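Local coordinates for protein phosphoribosylaminoimidazole-succinocarboxamide synthase (Pyrococcus horikoshii, PDB 4O7W) that catalyses the ATP-dependent joining of L-aspartate to a carboxyaminoimidazole ribonucleotide, a step of de novo purine biosynthesis, at residues P87-V92 with Y120-E125; R93-G98 with I170-K175. One frame throughout, in Å; residues are numbered along the deposited sequence.

Contact 1: residues P87-V92 with Y120-E125. With TYD (thymidine-5'-diphosphate), chain B; ATP (adenosine-5'-triphosphate), chain C.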
loop_
_atom_site.group_PDB
_atom_site.type_symbol
_atom_site.label_atom_id
_atom_site.label_comp_id
_atom_site.label_asym_id
_atom_site.label_seq_id
_atom_site.Cartn_x
_atom_site.Cartn_y
_atom_site.Cartn_z
ATOM N N PRO A 87 -2.900 -11.373 -10.748
ATOM C CA PRO A 87 -2.345 -10.121 -11.281
ATOM C C PRO A 87 -1.529 -9.357 -10.220
ATOM O O PRO A 87 -1.831 -8.193 -9.896
ATOM C CB PRO A 87 -3.602 -9.346 -11.717
ATOM C CG PRO A 87 -4.670 -9.823 -10.774
ATOM C CD PRO A 87 -4.333 -11.250 -10.402
ATOM N N LEU A 88 -0.496 -10.016 -9.693
ATOM C CA LEU A 88 0.296 -9.469 -8.596
ATOM C C LEU A 88 1.779 -9.587 -8.863
ATOM O O LEU A 88 2.240 -10.500 -9.549
ATOM C CB LEU A 88 -0.014 -10.177 -7.271
ATOM C CG LEU A 88 -1.441 -10.130 -6.672
ATOM C CD1 LEU A 88 -1.540 -11.108 -5.501
ATOM C CD2 LEU A 88 -1.857 -8.726 -6.262
ATOM N N GLU A 89 2.520 -8.635 -8.315
ATOM C CA GLU A 89 3.941 -8.791 -8.116
ATOM C C GLU A 89 4.122 -8.739 -6.608
ATOM O O GLU A 89 3.692 -7.777 -5.969
ATOM C CB GLU A 89 4.691 -7.692 -8.865
ATOM C CG GLU A 89 4.739 -7.996 -10.369
ATOM C CD GLU A 89 4.907 -6.764 -11.242
ATOM O OE1 GLU A 89 5.058 -6.938 -12.477
ATOM O OE2 GLU A 89 4.870 -5.622 -10.709
ATOM N N VAL A 90 4.695 -9.805 -6.047
ATOM C CA VAL A 90 4.829 -9.989 -4.601
ATOM C C VAL A 90 6.267 -9.725 -4.206
ATOM O O VAL A 90 7.162 -10.486 -4.559
ATOM C CB VAL A 90 4.390 -11.400 -4.162
ATOM C CG1 VAL A 90 4.485 -11.560 -2.637
ATOM C CG2 VAL A 90 2.960 -11.671 -4.625
ATOM N N VAL A 91 6.494 -8.624 -3.502
ATOM C CA VAL A 91 7.850 -8.197 -3.196
ATOM C C VAL A 91 8.196 -8.493 -1.719
ATOM O O VAL A 91 7.446 -8.128 -0.806
ATOM C CB VAL A 91 8.062 -6.703 -3.552
ATOM C CG1 VAL A 91 9.445 -6.255 -3.129
ATOM C CG2 VAL A 91 7.863 -6.462 -5.063
ATOM N N VAL A 92 9.309 -9.185 -1.501
ATOM C CA VAL A 92 9.817 -9.461 -0.158
ATOM C C VAL A 92 11.121 -8.671 0.028
ATOM O O VAL A 92 11.951 -8.637 -0.872
ATOM C CB VAL A 92 10.086 -10.974 0.040
ATOM C CG1 VAL A 92 10.500 -11.271 1.470
ATOM C CG2 VAL A 92 8.870 -11.803 -0.342
ATOM N N TYR A 120 1.912 -5.598 -5.261
ATOM C CA TYR A 120 1.753 -4.620 -6.331
ATOM C C TYR A 120 0.776 -5.191 -7.343
ATOM O O TYR A 120 0.912 -6.333 -7.773
ATOM C CB TYR A 120 3.090 -4.306 -7.006
ATOM C CG TYR A 120 4.028 -3.538 -6.111
ATOM C CD1 TYR A 120 3.984 -2.143 -6.056
ATOM C CD2 TYR A 120 4.940 -4.212 -5.291
ATOM C CE1 TYR A 120 4.833 -1.434 -5.220
ATOM C CE2 TYR A 120 5.795 -3.519 -4.455
ATOM C CZ TYR A 120 5.734 -2.137 -4.412
ATOM O OH TYR A 120 6.587 -1.473 -3.569
ATOM N N TYR A 121 -0.215 -4.395 -7.706
ATOM C CA TYR A 121 -1.190 -4.805 -8.684
ATOM C C TYR A 121 -0.604 -4.644 -10.102
ATOM O O TYR A 121 -0.208 -3.547 -10.496
ATOM C CB TYR A 121 -2.462 -3.972 -8.478
ATOM C CG TYR A 121 -3.516 -4.064 -9.573
ATOM C CD1 TYR A 121 -3.791 -5.277 -10.232
ATOM C CD2 TYR A 121 -4.262 -2.934 -9.919
ATOM C CE1 TYR A 121 -4.770 -5.348 -11.217
ATOM C CE2 TYR A 121 -5.241 -2.996 -10.887
ATOM C CZ TYR A 121 -5.481 -4.189 -11.533
ATOM O OH TYR A 121 -6.447 -4.201 -12.485
ATOM N N LYS A 122 -0.538 -5.745 -10.846
ATOM C CA LYS A 122 -0.033 -5.723 -12.230
ATOM C C LYS A 122 -1.022 -5.084 -13.168
ATOM O O LYS A 122 -1.982 -5.707 -13.579
ATOM C CB LYS A 122 0.276 -7.127 -12.724
ATOM C CG LYS A 122 1.584 -7.666 -12.212
ATOM C CD LYS A 122 1.819 -9.066 -12.746
ATOM C CE LYS A 122 2.307 -8.994 -14.163
ATOM N NZ LYS A 122 2.886 -10.302 -14.552
ATOM N N ASN A 123 -0.776 -3.824 -13.494
ATOM C CA ASN A 123 -1.657 -3.051 -14.343
ATOM C C ASN A 123 -0.862 -1.900 -14.945
ATOM O O ASN A 123 -0.499 -0.961 -14.242
ATOM C CB ASN A 123 -2.813 -2.507 -13.507
ATOM C CG ASN A 123 -3.845 -1.777 -14.345
ATOM O OD1 ASN A 123 -3.542 -0.783 -14.990
ATOM N ND2 ASN A 123 -5.075 -2.263 -14.322
ATOM N N ASP A 124 -0.590 -1.980 -16.246
ATOM C CA ASP A 124 0.251 -0.990 -16.931
ATOM C C ASP A 124 -0.375 0.389 -16.963
ATOM O O ASP A 124 0.325 1.381 -16.788
ATOM C CB ASP A 124 0.551 -1.426 -18.362
ATOM C CG ASP A 124 1.330 -2.708 -18.419
ATOM O OD1 ASP A 124 2.458 -2.737 -17.881
ATOM O OD2 ASP A 124 0.813 -3.687 -19.001
ATOM N N GLU A 125 -1.688 0.447 -17.182
ATOM C CA GLU A 125 -2.403 1.729 -17.197
ATOM C C GLU A 125 -2.291 2.479 -15.860
ATOM O O GLU A 125 -2.288 3.705 -15.837
ATOM C CB GLU A 125 -3.870 1.534 -17.596
ATOM C CG GLU A 125 -4.075 1.116 -19.052
HETATM P PA TYD B . 11.412 -1.952 -5.896
HETATM O O1A TYD B . 12.479 -1.388 -5.007
HETATM O O2A TYD B . 10.008 -1.940 -5.329
HETATM O O3A TYD B . 11.299 -1.209 -7.314
HETATM P PB TYD B . 12.463 -0.703 -8.312
HETATM O O1B TYD B . 13.579 -0.158 -7.448
HETATM O O2B TYD B . 12.883 -1.952 -9.059
HETATM O O3B TYD B . 11.737 0.281 -9.180
HETATM O "O5'" TYD B . 11.842 -3.431 -6.302
HETATM C "C5'" TYD B . 11.961 -4.431 -5.304
HETATM C "C4'" TYD B . 12.571 -5.718 -5.862
HETATM O "O4'" TYD B . 11.575 -6.417 -6.607
HETATM C "C3'" TYD B . 13.761 -5.508 -6.804
HETATM O "O3'" TYD B . 14.650 -6.605 -6.625
HETATM C "C2'" TYD B . 13.183 -5.611 -8.196
HETATM C "C1'" TYD B . 11.959 -6.499 -7.988
HETATM N N1 TYD B . 10.815 -6.087 -8.809
HETATM C C2 TYD B . 10.718 -6.512 -10.169
HETATM O O2 TYD B . 11.602 -7.231 -10.666
HETATM N N3 TYD B . 9.666 -6.153 -10.921
HETATM C C4 TYD B . 8.675 -5.400 -10.396
HETATM O O4 TYD B . 7.695 -5.083 -11.089
HETATM C C5 TYD B . 8.727 -4.954 -8.973
HETATM C C5M TYD B . 7.629 -4.111 -8.349
HETATM C C6 TYD B . 9.840 -5.343 -8.238
HETATM P PG ATP C . 3.731 -8.291 -17.723
HETATM O O1G ATP C . 2.830 -7.167 -18.185
HETATM O O2G ATP C . 3.425 -9.616 -18.367
HETATM O O3G ATP C . 3.951 -8.343 -16.233
HETATM P PB ATP C . 5.945 -8.624 -19.491
HETATM O O1B ATP C . 5.002 -8.711 -20.664
HETATM O O2B ATP C . 7.256 -7.887 -19.625
HETATM O O3B ATP C . 5.188 -7.888 -18.273
HETATM P PA ATP C . 7.561 -10.977 -19.368
HETATM O O1A ATP C . 8.391 -11.218 -18.133
HETATM O O2A ATP C . 8.260 -10.395 -20.575
HETATM O O3A ATP C . 6.258 -10.115 -18.942
HETATM O "O5'" ATP C . 6.910 -12.378 -19.851
HETATM C "C5'" ATP C . 6.379 -13.340 -18.929
HETATM C "C4'" ATP C . 4.851 -13.270 -18.866
HETATM O "O4'" ATP C . 4.278 -14.571 -18.632
HETATM C "C3'" ATP C . 4.380 -12.441 -17.692
HETATM O "O3'" ATP C . 3.118 -11.891 -18.072
HETATM C "C2'" ATP C . 4.175 -13.465 -16.586
HETATM O "O2'" ATP C . 3.289 -13.022 -15.568
HETATM C "C1'" ATP C . 3.604 -14.636 -17.362
HETATM N N9 ATP C . 3.877 -15.953 -16.730
HETATM C C8 ATP C . 4.968 -16.310 -16.026
HETATM N N7 ATP C . 4.882 -17.594 -15.615
HETATM C C5 ATP C . 3.714 -18.094 -16.080
HETATM C C6 ATP C . 2.974 -19.388 -16.026
HETATM N N6 ATP C . 3.473 -20.466 -15.386
HETATM N N1 ATP C . 1.764 -19.453 -16.632
HETATM C C2 ATP C . 1.224 -18.415 -17.290
HETATM N N3 ATP C . 1.839 -17.231 -17.385
HETATM C C4 ATP C . 3.054 -17.007 -16.815
#
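Tyr120 O is gripped twice from the neighbouring strand: Glu89 N gives it a hydrogen bond of 2.9 Å, and the Leu88 CA-H leans on it with CA 3.3 Å from that oxygen. This is antiparallel pairing of strands 84-93 and 111-121, with Glu89 and Tyr120 as a hydrogen-bonded pair and Leu88 and Tyr121 as the non-hydrogen-bonded pair beside it. The return bond from Tyr120 N to Glu89 O closes the first pair, and Lys122 N to Pro87 O carries the pairing just past the strand end.

On the face bearing Leu88 and Tyr121, the tyrosine has CG anti to its own N (chi1 169°), which brings the ring edge to Pro87, with Tyr121 CD1 3.5 Å from Pro87 O. Asn123 CB lies over one face of that ring, while Asn123 ND2 bonds to Tyr121 OH at 3.0 Å, holding the hydroxyl end. Pro105 of the second subunit packs on both residues.

The face bearing Glu89 and Tyr120 looks onto two bound nucleotides. The methyl C5M of thymidine diphosphate sits above the Tyr120 ring, offset toward its rim; Glu118 takes the hydroxyl. Val91 splits its branches, CG2 going to Tyr120 CE2 at 3.6 Å and CG1 to the nucleotide C5' at 3.8 Å. Glu89 and Lys122 cross at about a right angle through their aliphatic parts, CG to CG at 3.7 Å. Their charges stay apart: the lysine chain bends at chi3 (79°) and takes its amine to a salt bridge with Glu177, beside the ATP gamma phosphate. With the carboxylate of Asp128 also close by, Glu89 OE2 comes within 2.9 Å of the thymine O4.

Contact 2: residues R93-G98 with I170-K175. With TYD (thymidine-5'-diphosphate), chain B.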
loop_
_atom_site.group_PDB
_atom_site.type_symbol
_atom_site.label_atom_id
_atom_site.label_comp_id
_atom_site.label_asym_id
_atom_site.label_seq_id
_atom_site.Cartn_x
_atom_site.Cartn_y
_atom_site.Cartn_z
ATOM N N ARG A 93 11.272 -8.003 1.172
ATOM C CA ARG A 93 12.402 -7.098 1.400
ATOM C C ARG A 93 13.069 -7.388 2.765
ATOM O O ARG A 93 12.391 -7.422 3.794
ATOM C CB ARG A 93 11.936 -5.626 1.287
ATOM C CG ARG A 93 10.767 -5.411 0.302
ATOM C CD ARG A 93 10.388 -3.941 0.065
ATOM N NE ARG A 93 11.414 -3.268 -0.718
ATOM C CZ ARG A 93 11.253 -2.681 -1.900
ATOM N NH1 ARG A 93 10.067 -2.591 -2.506
ATOM N NH2 ARG A 93 12.320 -2.166 -2.481
ATOM N N ASN A 94 14.385 -7.628 2.751
ATOM C CA ASN A 94 15.191 -7.856 3.967
ATOM C C ASN A 94 16.016 -6.634 4.348
ATOM O O ASN A 94 16.266 -6.375 5.534
ATOM C CB ASN A 94 16.127 -9.052 3.778
ATOM C CG ASN A 94 15.382 -10.308 3.373
ATOM O OD1 ASN A 94 14.454 -10.733 4.067
ATOM N ND2 ASN A 94 15.758 -10.894 2.232
ATOM N N VAL A 95 16.454 -5.903 3.323
ATOM C CA VAL A 95 17.316 -4.748 3.475
ATOM C C VAL A 95 16.702 -3.608 2.655
ATOM O O VAL A 95 16.210 -3.839 1.539
ATOM C CB VAL A 95 18.739 -5.087 2.976
ATOM C CG1 VAL A 95 19.605 -3.839 2.856
ATOM C CG2 VAL A 95 19.388 -6.113 3.906
ATOM N N VAL A 96 16.718 -2.400 3.216
ATOM C CA VAL A 96 16.169 -1.195 2.573
ATOM C C VAL A 96 16.944 -0.839 1.299
ATOM O O VAL A 96 18.183 -0.680 1.316
ATOM C CB VAL A 96 16.127 -0.003 3.561
ATOM C CG1 VAL A 96 15.684 1.286 2.875
ATOM C CG2 VAL A 96 15.197 -0.329 4.726
ATOM N N ALA A 97 16.200 -0.758 0.197
ATOM C CA ALA A 97 16.729 -0.386 -1.115
ATOM C C ALA A 97 15.554 -0.012 -2.010
ATOM O O ALA A 97 14.389 -0.251 -1.659
ATOM C CB ALA A 97 17.513 -1.545 -1.727
ATOM N N GLY A 98 15.862 0.562 -3.168
ATOM C CA GLY A 98 14.863 0.903 -4.165
ATOM C C GLY A 98 13.727 1.753 -3.628
ATOM O O GLY A 98 13.950 2.717 -2.881
ATOM N N ILE A 170 24.142 -11.326 -0.137
ATOM C CA ILE A 170 23.015 -10.811 0.611
ATOM C C ILE A 170 21.821 -10.649 -0.314
ATOM O O ILE A 170 21.891 -9.952 -1.337
ATOM C CB ILE A 170 23.339 -9.462 1.275
ATOM C CG1 ILE A 170 24.552 -9.617 2.218
ATOM C CG2 ILE A 170 22.126 -8.957 2.039
ATOM C CD1 ILE A 170 25.192 -8.290 2.606
ATOM N N LEU A 171 20.733 -11.315 0.041
ATOM C CA LEU A 171 19.478 -11.155 -0.671
ATOM C C LEU A 171 18.777 -9.939 -0.085
ATOM O O LEU A 171 18.200 -9.998 1.001
ATOM C CB LEU A 171 18.623 -12.414 -0.554
ATOM C CG LEU A 171 17.230 -12.390 -1.203
ATOM C CD1 LEU A 171 17.309 -12.265 -2.725
ATOM C CD2 LEU A 171 16.469 -13.643 -0.789
ATOM N N VAL A 172 18.850 -8.831 -0.810
ATOM C CA VAL A 172 18.351 -7.557 -0.325
ATOM C C VAL A 172 16.814 -7.510 -0.406
ATOM O O VAL A 172 16.145 -7.187 0.575
ATOM C CB VAL A 172 19.006 -6.405 -1.118
ATOM C CG1 VAL A 172 18.252 -5.088 -0.938
ATOM C CG2 VAL A 172 20.474 -6.280 -0.724
ATOM N N ASP A 173 16.279 -7.847 -1.582
ATOM C CA ASP A 173 14.837 -7.938 -1.821
ATOM C C ASP A 173 14.643 -8.686 -3.126
ATOM O O ASP A 173 15.628 -8.993 -3.801
ATOM C CB ASP A 173 14.178 -6.548 -1.883
ATOM C CG ASP A 173 14.775 -5.654 -2.962
ATOM O OD1 ASP A 173 15.240 -6.166 -3.989
ATOM O OD2 ASP A 173 14.760 -4.423 -2.788
ATOM N N PHE A 174 13.391 -8.984 -3.473
ATOM C CA PHE A 174 13.083 -9.702 -4.713
ATOM C C PHE A 174 11.588 -9.714 -4.968
ATOM O O PHE A 174 10.788 -9.453 -4.059
ATOM C CB PHE A 174 13.622 -11.151 -4.682
ATOM C CG PHE A 174 13.028 -12.015 -3.587
ATOM C CD1 PHE A 174 11.976 -12.885 -3.863
ATOM C CD2 PHE A 174 13.541 -11.979 -2.297
ATOM C CE1 PHE A 174 11.431 -13.700 -2.879
ATOM C CE2 PHE A 174 12.998 -12.791 -1.293
ATOM C CZ PHE A 174 11.935 -13.646 -1.582
ATOM N N LYS A 175 11.220 -10.051 -6.199
ATOM C CA LYS A 175 9.829 -10.065 -6.615
ATOM C C LYS A 175 9.452 -11.467 -7.111
ATOM O O LYS A 175 10.200 -12.087 -7.866
ATOM C CB LYS A 175 9.594 -9.026 -7.716
ATOM C CG LYS A 175 8.144 -8.927 -8.215
ATOM C CD LYS A 175 7.861 -9.863 -9.390
ATOM C CE LYS A 175 8.549 -9.386 -10.687
ATOM N NZ LYS A 175 8.570 -10.481 -11.720
HETATM P PA TYD B . 11.412 -1.952 -5.896
HETATM O O1A TYD B . 12.479 -1.388 -5.007
HETATM O O2A TYD B . 10.008 -1.940 -5.329
HETATM O O3A TYD B . 11.299 -1.209 -7.314
HETATM P PB TYD B . 12.463 -0.703 -8.312
HETATM O O1B TYD B . 13.579 -0.158 -7.448
HETATM O O2B TYD B . 12.883 -1.952 -9.059
HETATM O O3B TYD B . 11.737 0.281 -9.180
HETATM O "O5'" TYD B . 11.842 -3.431 -6.302
HETATM C "C5'" TYD B . 11.961 -4.431 -5.304
HETATM C "C4'" TYD B . 12.571 -5.718 -5.862
HETATM O "O4'" TYD B . 11.575 -6.417 -6.607
HETATM C "C3'" TYD B . 13.761 -5.508 -6.804
HETATM O "O3'" TYD B . 14.650 -6.605 -6.625
HETATM C "C2'" TYD B . 13.183 -5.611 -8.196
HETATM C "C1'" TYD B . 11.959 -6.499 -7.988
HETATM N N1 TYD B . 10.815 -6.087 -8.809
HETATM C C2 TYD B . 10.718 -6.512 -10.169
HETATM O O2 TYD B . 11.602 -7.231 -10.666
HETATM N N3 TYD B . 9.666 -6.153 -10.921
HETATM C C4 TYD B . 8.675 -5.400 -10.396
HETATM O O4 TYD B . 7.695 -5.083 -11.089
HETATM C C5 TYD B . 8.727 -4.954 -8.973
HETATM C C5M TYD B . 7.629 -4.111 -8.349
HETATM C C6 TYD B . 9.840 -5.343 -8.238
HETATM O O HOH W 1 14.222 -3.351 -0.247
#
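Val172 O takes two successive backbone N-H groups, Asn94 N at 2.8 Å and Val95 N at 3.0 Å, a grip like that of a classic bulge, at the corner where the chain leaves strand 84-93. Packing is tight here. Asn94 ND2 adds a fairly straight bond to Leu171 O (2.9 Å, 166°), with the acceptor in the amide plane, and Asn157 meets its OD1. Val172 CG1 presses on Ala97 CB at 3.7 Å and on the flank of Val95. Toward the partly exposed Ile170 the fit slackens, Val95 CG2 standing 4.4 Å from Ile170 CG2.

On the side facing the nucleotide the contact is charged. Arg93 and Asp173 run side by side, guanidinium and carboxylate planes perpendicular, with a salt bridge from Arg93 NH2 to Asp173 OD2 at 3.3 Å. A bend at chi3 (71°) swings the guanidinium to the alpha phosphate of thymidine diphosphate: NH2 bonds O1A at 2.6 Å and NH1 bonds O2A. Arg93 NE donates to a water that also lies against Asp173 OD2. A methionine in place of Arg93 would probably leave the alpha phosphate without these two donors and Glu118 without this cationic partner, with Asp173 left to Arg198. Asp173 OD1 accepts a hydrogen bond from the sugar O3' at 2.7 Å, in a phosphate-and-sugar site shared with Arg198 and Ser99, consistent with binding of the ribonucleotide substrate.

In the fold
Strand 84-93 joins the two contacts: it pairs with strand 111-121 in contact 1 and with strand 169-180 on its other side, and where it ends the chain turns into contact 2. Their centres are about 17 Å apart, and they touch through a probable hydrogen bond, Val92 N to Phe174 O at 3.0 Å. Both are buried and both line the thymidine diphosphate pocket. Contact 1 offers it a tyrosine ring and a carboxylate near the base and a valine at the sugar, reaches ATP through its lysine, and extends to the second subunit. Contact 2, which touches no other chain, meets the ligand chiefly through charge, backed by a small apolar cluster.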